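Local coordinates for T cell receptor gamma chain (Monodelphis domestica, PDB 7L15), which pairs with a mu chain to form the marsupial gamma mu T cell receptor, which probably recognises antigen at the T cell surface, at residues T14-Q19 and S118-K123; S32-W37 and V51-K56; G143-L148 and L190-D195. One frame throughout, in Å; residues are numbered along the deposited sequence.

Contact 1: T14-Q19 and S118-K123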
loop_
_atom_site.group_PDB
_atom_site.type_symbol
_atom_site.label_atom_id
_atom_site.label_comp_id
_atom_site.label_asym_id
_atom_site.label_seq_id
_atom_site.Cartn_x
_atom_site.Cartn_y
_atom_site.Cartn_z
ATOM N N THR B 14 -8.205 7.316 -14.401
ATOM C CA THR B 14 -7.489 7.074 -15.644
ATOM C C THR B 14 -7.982 8.043 -16.707
ATOM O O THR B 14 -9.188 8.265 -16.851
ATOM C CB THR B 14 -7.666 5.630 -16.136
ATOM O OG1 THR B 14 -7.270 4.723 -15.109
ATOM C CG2 THR B 14 -6.793 5.370 -17.355
ATOM N N ARG B 15 -7.045 8.630 -17.443
ATOM C CA ARG B 15 -7.401 9.641 -18.426
ATOM C C ARG B 15 -6.473 9.525 -19.619
ATOM O O ARG B 15 -5.378 8.964 -19.524
ATOM C CB ARG B 15 -7.303 11.055 -17.835
ATOM C CG ARG B 15 -8.295 11.344 -16.724
ATOM C CD ARG B 15 -9.707 11.569 -17.291
ATOM N NE ARG B 15 -10.656 11.890 -16.230
ATOM C CZ ARG B 15 -11.479 11.009 -15.675
ATOM N NH1 ARG B 15 -11.478 9.750 -16.094
ATOM N NH2 ARG B 15 -12.306 11.390 -14.710
ATOM N N ASN B 16 -6.917 10.089 -20.738
ATOM C CA ASN B 16 -6.045 10.374 -21.867
ATOM C C ASN B 16 -5.559 11.814 -21.772
ATOM O O ASN B 16 -6.047 12.601 -20.958
ATOM C CB ASN B 16 -6.769 10.120 -23.195
ATOM C CG ASN B 16 -7.056 8.643 -23.426
ATOM O OD1 ASN B 16 -8.216 8.225 -23.511
ATOM N ND2 ASN B 16 -5.992 7.845 -23.528
ATOM N N ALA B 17 -4.577 12.152 -22.609
ATOM C CA ALA B 17 -3.999 13.491 -22.569
ATOM C C ALA B 17 -5.055 14.542 -22.895
ATOM O O ALA B 17 -6.059 14.271 -23.554
ATOM C CB ALA B 17 -2.837 13.613 -23.548
ATOM N N LYS B 18 -4.821 15.757 -22.401
ATOM C CA LYS B 18 -5.640 16.941 -22.634
ATOM C C LYS B 18 -6.967 16.895 -21.877
ATOM O O LYS B 18 -7.720 17.878 -21.919
ATOM C CB LYS B 18 -5.902 17.192 -24.132
ATOM C CG LYS B 18 -4.651 17.022 -25.008
ATOM C CD LYS B 18 -4.810 17.605 -26.418
ATOM C CE LYS B 18 -3.625 17.224 -27.311
ATOM N NZ LYS B 18 -2.896 18.402 -27.878
ATOM N N GLN B 19 -7.272 15.810 -21.166
ATOM C CA GLN B 19 -8.476 15.743 -20.347
ATOM C C GLN B 19 -8.186 16.365 -18.980
ATOM O O GLN B 19 -7.155 17.010 -18.763
ATOM C CB GLN B 19 -8.975 14.299 -20.256
ATOM C CG GLN B 19 -9.177 13.672 -21.633
ATOM C CD GLN B 19 -9.706 12.240 -21.612
ATOM O OE1 GLN B 19 -9.519 11.498 -20.652
ATOM N NE2 GLN B 19 -10.382 11.850 -22.699
ATOM N N SER B 118 -2.507 5.912 -24.803
ATOM C CA SER B 118 -3.134 4.784 -25.480
ATOM C C SER B 118 -4.630 4.744 -25.193
ATOM O O SER B 118 -5.087 5.130 -24.117
ATOM C CB SER B 118 -2.503 3.468 -25.031
ATOM O OG SER B 118 -1.102 3.471 -25.233
ATOM N N ALA B 119 -5.398 4.272 -26.169
ATOM C CA ALA B 119 -6.803 3.991 -25.897
ATOM C C ALA B 119 -6.904 2.949 -24.792
ATOM O O ALA B 119 -6.066 2.052 -24.678
ATOM C CB ALA B 119 -7.512 3.488 -27.151
ATOM N N PHE B 120 -7.933 3.080 -23.960
ATOM C CA PHE B 120 -8.143 2.143 -22.863
ATOM C C PHE B 120 -9.633 2.048 -22.588
ATOM O O PHE B 120 -10.406 2.945 -22.940
ATOM C CB PHE B 120 -7.422 2.583 -21.582
ATOM C CG PHE B 120 -8.000 3.828 -20.977
ATOM C CD1 PHE B 120 -7.535 5.079 -21.364
ATOM C CD2 PHE B 120 -9.028 3.755 -20.045
ATOM C CE1 PHE B 120 -8.076 6.217 -20.836
ATOM C CE2 PHE B 120 -9.575 4.899 -19.514
ATOM C CZ PHE B 120 -9.097 6.129 -19.911
ATOM N N LYS B 121 -10.021 0.971 -21.911
ATOM C CA LYS B 121 -11.369 0.815 -21.379
ATOM C C LYS B 121 -11.233 0.271 -19.967
ATOM O O LYS B 121 -10.457 -0.662 -19.735
ATOM C CB LYS B 121 -12.217 -0.129 -22.244
ATOM C CG LYS B 121 -13.479 0.498 -22.856
ATOM C CD LYS B 121 -14.174 -0.449 -23.843
ATOM C CE LYS B 121 -13.607 -0.336 -25.260
ATOM N NZ LYS B 121 -14.220 -1.317 -26.207
ATOM N N LYS B 122 -11.953 0.873 -19.026
ATOM C CA LYS B 122 -11.962 0.366 -17.665
ATOM C C LYS B 122 -12.699 -0.963 -17.621
ATOM O O LYS B 122 -13.656 -1.190 -18.359
ATOM C CB LYS B 122 -12.621 1.361 -16.708
ATOM C CG LYS B 122 -11.994 2.763 -16.721
ATOM C CD LYS B 122 -12.528 3.688 -15.602
ATOM C CE LYS B 122 -14.037 3.897 -15.651
ATOM N NZ LYS B 122 -14.492 4.827 -16.726
ATOM N N LYS B 123 -12.226 -1.862 -16.759
ATOM C CA LYS B 123 -12.817 -3.190 -16.644
ATOM C C LYS B 123 -12.840 -3.537 -15.163
ATOM O O LYS B 123 -11.798 -3.419 -14.483
ATOM C CB LYS B 123 -12.046 -4.259 -17.427
ATOM C CG LYS B 123 -11.788 -3.907 -18.876
ATOM C CD LYS B 123 -11.533 -5.145 -19.726
ATOM C CE LYS B 123 -10.313 -5.903 -19.274
ATOM N NZ LYS B 123 -9.814 -6.727 -20.394
#
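Phe-120 reaches from the linker at 118-123 back to Thr-14 and Asn-16 on the outer strand, which receive its ring. At CB the side chain turns so that CG sits between the backbone N and the carbonyl carbon (chi1 68°), aiming the ring at the strand. CG and CD2 come under the Thr-14 methyl, while CD1 runs beside the amide of Asn-16. Further out, CE1 of Phe-120 lies 3.3 Å from OD1 of Asn-16, with the amide and ring planes 44° apart, and CE2 meets both CB and CG2 of Thr-14. At the tip, CZ of Phe-120 is 3.5 Å from CG2 of Thr-14. That methyl stands over one ring face as a CH-pi contact, 3.6 Å from CG2 of Thr-14 to the centroid of the Phe-120 ring.

Strand 12-16 is an edge strand of the V-set immunoglobulin sheet, parallel to strand 104-116. The segment 118-123 belongs to the connection toward the C1-set domain, so the ring packs the start of that connection against the V domain. Asn-16 adds a polar tie: its ND2 donates to O of Ser-118 at 2.9 Å. The acceptor lies in the amide plane, but the donor stands above the carbonyl plane of Ser-118. ND2 also bonds to Thr-116 O, while the backbone N of Asn-16 donates to OE1 of Gln-19, at the far end of a type II turn.

Contact 2: S32-W37 and V51-K56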
loop_
_atom_site.group_PDB
_atom_site.type_symbol
_atom_site.label_atom_id
_atom_site.label_comp_id
_atom_site.label_asym_id
_atom_site.label_seq_id
_atom_site.Cartn_x
_atom_site.Cartn_y
_atom_site.Cartn_z
ATOM N N SER B 32 -8.068 21.880 11.305
ATOM C CA SER B 32 -7.321 22.937 10.642
ATOM C C SER B 32 -8.161 23.524 9.521
ATOM O O SER B 32 -9.070 22.880 8.990
ATOM C CB SER B 32 -5.983 22.422 10.079
ATOM O OG SER B 32 -5.211 23.493 9.558
ATOM N N ASP B 33 -7.822 24.751 9.143
ATOM C CA ASP B 33 -8.517 25.425 8.058
ATOM C C ASP B 33 -7.921 25.130 6.684
ATOM O O ASP B 33 -8.560 25.428 5.665
ATOM C CB ASP B 33 -8.519 26.933 8.304
ATOM C CG ASP B 33 -9.449 27.667 7.370
ATOM O OD1 ASP B 33 -10.588 27.195 7.180
ATOM O OD2 ASP B 33 -9.044 28.713 6.834
ATOM N N TYR B 34 -6.726 24.551 6.619
ATOM C CA TYR B 34 -6.021 24.373 5.356
ATOM C C TYR B 34 -5.995 22.904 4.956
ATOM O O TYR B 34 -5.734 22.022 5.787
ATOM C CB TYR B 34 -4.607 24.952 5.445
ATOM C CG TYR B 34 -4.661 26.427 5.728
ATOM C CD1 TYR B 34 -4.760 27.346 4.694
ATOM C CD2 TYR B 34 -4.696 26.898 7.031
ATOM C CE1 TYR B 34 -4.849 28.707 4.951
ATOM C CE2 TYR B 34 -4.790 28.257 7.303
ATOM C CZ TYR B 34 -4.862 29.154 6.260
ATOM O OH TYR B 34 -4.947 30.497 6.524
ATOM N N VAL B 35 -6.310 22.653 3.689
ATOM C CA VAL B 35 -6.195 21.340 3.074
ATOM C C VAL B 35 -5.041 21.409 2.087
ATOM O O VAL B 35 -5.024 22.285 1.209
ATOM C CB VAL B 35 -7.502 20.934 2.379
ATOM C CG1 VAL B 35 -7.356 19.565 1.735
ATOM C CG2 VAL B 35 -8.649 20.938 3.385
ATOM N N HIS B 36 -4.072 20.503 2.240
ATOM C CA HIS B 36 -2.851 20.490 1.441
ATOM C C HIS B 36 -2.893 19.337 0.450
ATOM O O HIS B 36 -3.395 18.262 0.772
ATOM C CB HIS B 36 -1.614 20.350 2.331
ATOM C CG HIS B 36 -1.555 21.345 3.447
ATOM N ND1 HIS B 36 -0.689 22.419 3.438
ATOM C CD2 HIS B 36 -2.250 21.429 4.607
ATOM C CE1 HIS B 36 -0.852 23.122 4.545
ATOM N NE2 HIS B 36 -1.793 22.541 5.273
ATOM N N TRP B 37 -2.355 19.558 -0.750
ATOM C CA TRP B 37 -2.348 18.555 -1.814
ATOM C C TRP B 37 -0.913 18.275 -2.224
ATOM O O TRP B 37 -0.250 19.147 -2.789
ATOM C CB TRP B 37 -3.169 19.005 -3.023
ATOM C CG TRP B 37 -4.643 18.822 -2.820
ATOM C CD1 TRP B 37 -5.536 19.766 -2.424
ATOM C CD2 TRP B 37 -5.387 17.610 -2.980
ATOM N NE1 TRP B 37 -6.798 19.222 -2.339
ATOM C CE2 TRP B 37 -6.730 17.899 -2.677
ATOM C CE3 TRP B 37 -5.052 16.318 -3.370
ATOM C CZ2 TRP B 37 -7.734 16.940 -2.741
ATOM C CZ3 TRP B 37 -6.057 15.358 -3.422
ATOM C CH2 TRP B 37 -7.378 15.678 -3.114
ATOM N N VAL B 51 -2.064 24.687 -1.525
ATOM C CA VAL B 51 -2.771 24.647 -0.255
ATOM C C VAL B 51 -4.066 25.441 -0.396
ATOM O O VAL B 51 -4.114 26.469 -1.081
ATOM C CB VAL B 51 -1.909 25.180 0.908
ATOM C CG1 VAL B 51 -1.515 26.635 0.674
ATOM C CG2 VAL B 51 -2.651 25.017 2.225
ATOM N N TYR B 52 -5.125 24.941 0.225
ATOM C CA TYR B 52 -6.461 25.489 0.085
ATOM C C TYR B 52 -6.989 25.835 1.466
ATOM O O TYR B 52 -6.943 25.002 2.379
ATOM C CB TYR B 52 -7.388 24.489 -0.611
ATOM C CG TYR B 52 -8.854 24.872 -0.627
ATOM C CD1 TYR B 52 -9.330 25.860 -1.481
ATOM C CD2 TYR B 52 -9.765 24.225 0.195
ATOM C CE1 TYR B 52 -10.677 26.200 -1.504
ATOM C CE2 TYR B 52 -11.112 24.553 0.180
ATOM C CZ TYR B 52 -11.566 25.541 -0.669
ATOM O OH TYR B 52 -12.908 25.869 -0.678
ATOM N N SER B 53 -7.463 27.070 1.615
ATOM C CA SER B 53 -8.111 27.525 2.840
ATOM C C SER B 53 -9.610 27.279 2.705
ATOM O O SER B 53 -10.272 27.897 1.864
ATOM C CB SER B 53 -7.816 29.003 3.083
ATOM O OG SER B 53 -8.489 29.478 4.237
ATOM N N ARG B 54 -10.152 26.381 3.531
ATOM C CA ARG B 54 -11.572 26.069 3.421
ATOM C C ARG B 54 -12.431 27.297 3.722
ATOM O O ARG B 54 -13.376 27.601 2.982
ATOM C CB ARG B 54 -11.925 24.911 4.353
ATOM C CG ARG B 54 -11.535 23.533 3.819
ATOM C CD ARG B 54 -12.183 22.460 4.657
ATOM N NE ARG B 54 -12.081 22.813 6.065
ATOM C CZ ARG B 54 -12.784 22.239 7.030
ATOM N NH1 ARG B 54 -13.648 21.275 6.739
ATOM N NH2 ARG B 54 -12.623 22.635 8.285
ATOM N N SER B 55 -12.104 28.027 4.792
ATOM C CA SER B 55 -12.886 29.199 5.167
ATOM C C SER B 55 -12.862 30.244 4.063
ATOM O O SER B 55 -13.893 30.540 3.448
ATOM C CB SER B 55 -12.356 29.791 6.474
ATOM O OG SER B 55 -11.255 30.642 6.205
ATOM N N LYS B 56 -11.678 30.800 3.775
ATOM C CA LYS B 56 -11.552 31.787 2.706
ATOM C C LYS B 56 -11.823 31.197 1.318
ATOM O O LYS B 56 -11.832 31.955 0.342
ATOM C CB LYS B 56 -10.157 32.443 2.731
ATOM C CG LYS B 56 -9.639 32.744 4.145
ATOM C CD LYS B 56 -8.550 33.817 4.181
ATOM C CE LYS B 56 -7.315 33.464 3.363
ATOM N NZ LYS B 56 -6.516 32.329 3.931
#
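Asp-33 grips the end of the partner strand with its backbone and both carboxylate oxygens. Its carbonyl O accepts from N of Arg-54 at 2.8 Å, the donor nearly in line with the C=O bond. With CG anti to the backbone N (chi1 -169°), the carboxylate extends to the turn beyond: OD1 of Asp-33 takes the N-H of Ser-55 on its syn side at 2.9 Å. OD2 has two hydroxyl donors, coming from opposite faces of the carboxylate plane. OG of Ser-53 donates to OD2 of Asp-33 at 2.8 Å, from well above that plane, and OG of Ser-55 donates on the syn side. Four bonds hold this residue, three of them on the carboxylate, which should restrict its rotation. Lys-56 NZ makes a weak bond to Ser-53 OG and may lend the cluster some positive charge. By contrast, NE of Arg-54 is buried here and has no partner in the model.

Further along, Val-35 and Tyr-52 form an antiparallel hydrogen-bonded pair, N of each reaching O of the other at 2.8 Å. On the face carrying Tyr-34, His-36, Val-51 and Ser-53, CG2 of Val-51 lies over the imidazole of His-36, 3.7 Å from the ring centroid. ND1 of His-36 is hydrogen-bonded to Arg-48. CE1 of Tyr-34 touches CB of Ser-53 at 3.5 Å.

Strands 34-40 and 47-53 form a hairpin in the larger V-domain sheet, flanked by strands 93-101 and 58-61. Val-35 and Tyr-52 turn inward onto Cys-80 of strand 79-84 in the other sheet, whereas Tyr-34 and His-36 pack on Thr-115 and Asp-114 of the mu chain.

Contact 3: G143-L148 and L190-D195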
loop_
_atom_site.group_PDB
_atom_site.type_symbol
_atom_site.label_atom_id
_atom_site.label_comp_id
_atom_site.label_asym_id
_atom_site.label_seq_id
_atom_site.Cartn_x
_atom_site.Cartn_y
_atom_site.Cartn_z
ATOM N N GLY B 143 -8.062 -22.750 8.336
ATOM C CA GLY B 143 -8.664 -22.755 7.021
ATOM C C GLY B 143 -8.382 -21.474 6.279
ATOM O O GLY B 143 -8.349 -20.402 6.882
ATOM N N THR B 144 -8.178 -21.567 4.971
ATOM C CA THR B 144 -7.778 -20.424 4.159
ATOM C C THR B 144 -8.883 -20.068 3.169
ATOM O O THR B 144 -9.293 -20.903 2.354
ATOM C CB THR B 144 -6.472 -20.705 3.417
ATOM O OG1 THR B 144 -5.458 -21.076 4.363
ATOM C CG2 THR B 144 -6.007 -19.466 2.657
ATOM N N TYR B 145 -9.379 -18.844 3.272
ATOM C CA TYR B 145 -10.256 -18.259 2.276
ATOM C C TYR B 145 -9.395 -17.580 1.233
ATOM O O TYR B 145 -8.408 -16.925 1.557
ATOM C CB TYR B 145 -11.199 -17.223 2.892
ATOM C CG TYR B 145 -12.035 -17.735 4.018
ATOM C CD1 TYR B 145 -11.538 -17.773 5.317
ATOM C CD2 TYR B 145 -13.325 -18.185 3.793
ATOM C CE1 TYR B 145 -12.313 -18.252 6.358
ATOM C CE2 TYR B 145 -14.099 -18.658 4.819
ATOM C CZ TYR B 145 -13.595 -18.690 6.101
ATOM O OH TYR B 145 -14.391 -19.172 7.116
ATOM N N ILE B 146 -9.773 -17.733 -0.020
ATOM C CA ILE B 146 -9.001 -17.183 -1.116
ATOM C C ILE B 146 -9.953 -16.393 -1.995
ATOM O O ILE B 146 -10.989 -16.917 -2.411
ATOM C CB ILE B 146 -8.313 -18.297 -1.927
ATOM C CG1 ILE B 146 -7.370 -19.110 -1.035
ATOM C CG2 ILE B 146 -7.599 -17.708 -3.141
ATOM C CD1 ILE B 146 -6.949 -20.459 -1.662
ATOM N N CYS B 147 -9.611 -15.146 -2.290
ATOM C CA CYS B 147 -10.320 -14.437 -3.343
ATOM C C CYS B 147 -9.353 -14.020 -4.439
ATOM O O CYS B 147 -8.435 -13.228 -4.196
ATOM C CB CYS B 147 -11.069 -13.210 -2.837
ATOM S SG CYS B 147 -11.953 -12.497 -4.273
ATOM N N LEU B 148 -9.602 -14.518 -5.647
ATOM C CA LEU B 148 -8.916 -14.078 -6.856
ATOM C C LEU B 148 -9.778 -13.030 -7.565
ATOM O O LEU B 148 -10.957 -13.268 -7.846
ATOM C CB LEU B 148 -8.648 -15.269 -7.775
ATOM C CG LEU B 148 -8.270 -14.974 -9.236
ATOM C CD1 LEU B 148 -6.909 -14.287 -9.322
ATOM C CD2 LEU B 148 -8.250 -16.254 -10.041
ATOM N N LEU B 190 -6.887 -15.443 3.308
ATOM C CA LEU B 190 -7.012 -15.242 4.746
ATOM C C LEU B 190 -7.030 -16.601 5.431
ATOM O O LEU B 190 -7.972 -17.385 5.258
ATOM C CB LEU B 190 -8.269 -14.443 5.071
ATOM C CG LEU B 190 -8.653 -14.291 6.547
ATOM C CD1 LEU B 190 -7.756 -13.273 7.228
ATOM C CD2 LEU B 190 -10.124 -13.913 6.703
ATOM N N THR B 191 -5.983 -16.877 6.196
ATOM C CA THR B 191 -5.861 -18.092 6.983
ATOM C C THR B 191 -6.273 -17.781 8.416
ATOM O O THR B 191 -5.723 -16.865 9.029
ATOM C CB THR B 191 -4.422 -18.599 6.917
ATOM O OG1 THR B 191 -4.066 -18.796 5.538
ATOM C CG2 THR B 191 -4.275 -19.889 7.694
ATOM N N VAL B 192 -7.247 -18.531 8.944
ATOM C CA VAL B 192 -7.783 -18.285 10.281
ATOM C C VAL B 192 -7.861 -19.582 11.064
ATOM O O VAL B 192 -8.002 -20.666 10.485
ATOM C CB VAL B 192 -9.175 -17.630 10.238
ATOM C CG1 VAL B 192 -9.129 -16.341 9.439
ATOM C CG2 VAL B 192 -10.196 -18.595 9.673
ATOM N N LYS B 193 -7.801 -19.461 12.397
ATOM C CA LYS B 193 -7.954 -20.601 13.295
ATOM C C LYS B 193 -9.387 -21.137 13.281
ATOM O O LYS B 193 -10.341 -20.439 12.925
ATOM C CB LYS B 193 -7.586 -20.222 14.726
ATOM C CG LYS B 193 -6.153 -19.783 14.910
ATOM C CD LYS B 193 -5.872 -19.505 16.397
ATOM C CE LYS B 193 -4.457 -18.992 16.603
ATOM N NZ LYS B 193 -4.090 -18.047 15.485
ATOM N N GLU B 194 -9.523 -22.394 13.724
ATOM C CA GLU B 194 -10.779 -23.134 13.593
ATOM C C GLU B 194 -11.948 -22.413 14.260
ATOM O O GLU B 194 -13.072 -22.435 13.741
ATOM C CB GLU B 194 -10.613 -24.533 14.188
ATOM C CG GLU B 194 -11.038 -25.665 13.274
ATOM C CD GLU B 194 -10.355 -26.977 13.618
ATOM O OE1 GLU B 194 -9.443 -26.978 14.469
ATOM O OE2 GLU B 194 -10.725 -28.015 13.033
ATOM N N ASP B 195 -11.709 -21.784 15.417
ATOM C CA ASP B 195 -12.777 -21.037 16.074
ATOM C C ASP B 195 -13.348 -19.984 15.142
ATOM O O ASP B 195 -14.571 -19.820 15.047
ATOM C CB ASP B 195 -12.265 -20.371 17.351
ATOM C CG ASP B 195 -11.235 -21.204 18.067
ATOM O OD1 ASP B 195 -10.135 -21.412 17.497
ATOM O OD2 ASP B 195 -11.527 -21.632 19.202
#
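The Tyr-145 ring presents its edge to strand 190-193: CG2 of Val-192 lies in the ring plane, 3.9 Å from CE1 of Tyr-145, and O of Leu-190 also approaches near that plane, 3.6 Å from CD1 of Tyr-145. The Tyr-145 and Val-192 side chains cross at about a right angle. CD2 of Leu-190 makes a looser apolar contact with CD1 of Tyr-145. CG of Tyr-145 is anti to the carbonyl carbon (chi1 -56°), which carries the ring back along its strand toward Val-192. Around this group, Trp-161, Leu-197 and Leu-201 add further apolar packing to Tyr-145.

On the opposite face of the sheet, Thr-144 and Thr-191 form a hydroxyl pair. OG1 of Thr-191 donates to OG1 of Thr-144 at 2.9 Å, and OG1 of Thr-144 is also hydrogen-bonded to Glu-136, so the two threonines and the glutamate form a short polar chain. Arg-154 of the mu chain packs on both threonines.

The backbones are closely zipped. N of Tyr-145 donates to O of Leu-190, and N of Leu-190 returns a bond to O of Tyr-145, each at 2.8 Å; Gly-143 and Val-192 exchange a second pair, each N to the other's O at 3.0 Å. Thr-144 and Thr-191 make the non-hydrogen-bonded pair between them. This is antiparallel pairing of the two central strands in the four-stranded sheet of a C1-set immunoglobulin domain, one face turned to the sandwich core and the other to the partner chain.

Overall arrangement
Contact 3 is the buried one, contact 2 is partly buried and contact 1 lies at the surface. Contacts 1 and 2 reach the same V-domain sheet but hold different parts of it: an outer strand with the linker for contact 1, an inner hairpin for contact 2. Their centres are about 30 Å apart. Contact 3 ties strands of the C1-set domain, its centre about 44 Å from that of contact 2, across the centre of the chain. Contacts 2 and 3 rest on antiparallel backbone pairing, with a carboxylate-centred cluster added in contact 2 and apolar packing in contact 3; contact 1 has no backbone-to-backbone bonds between its segments and relies on a ring, a methyl and a side-chain amide that reaches a backbone carbonyl.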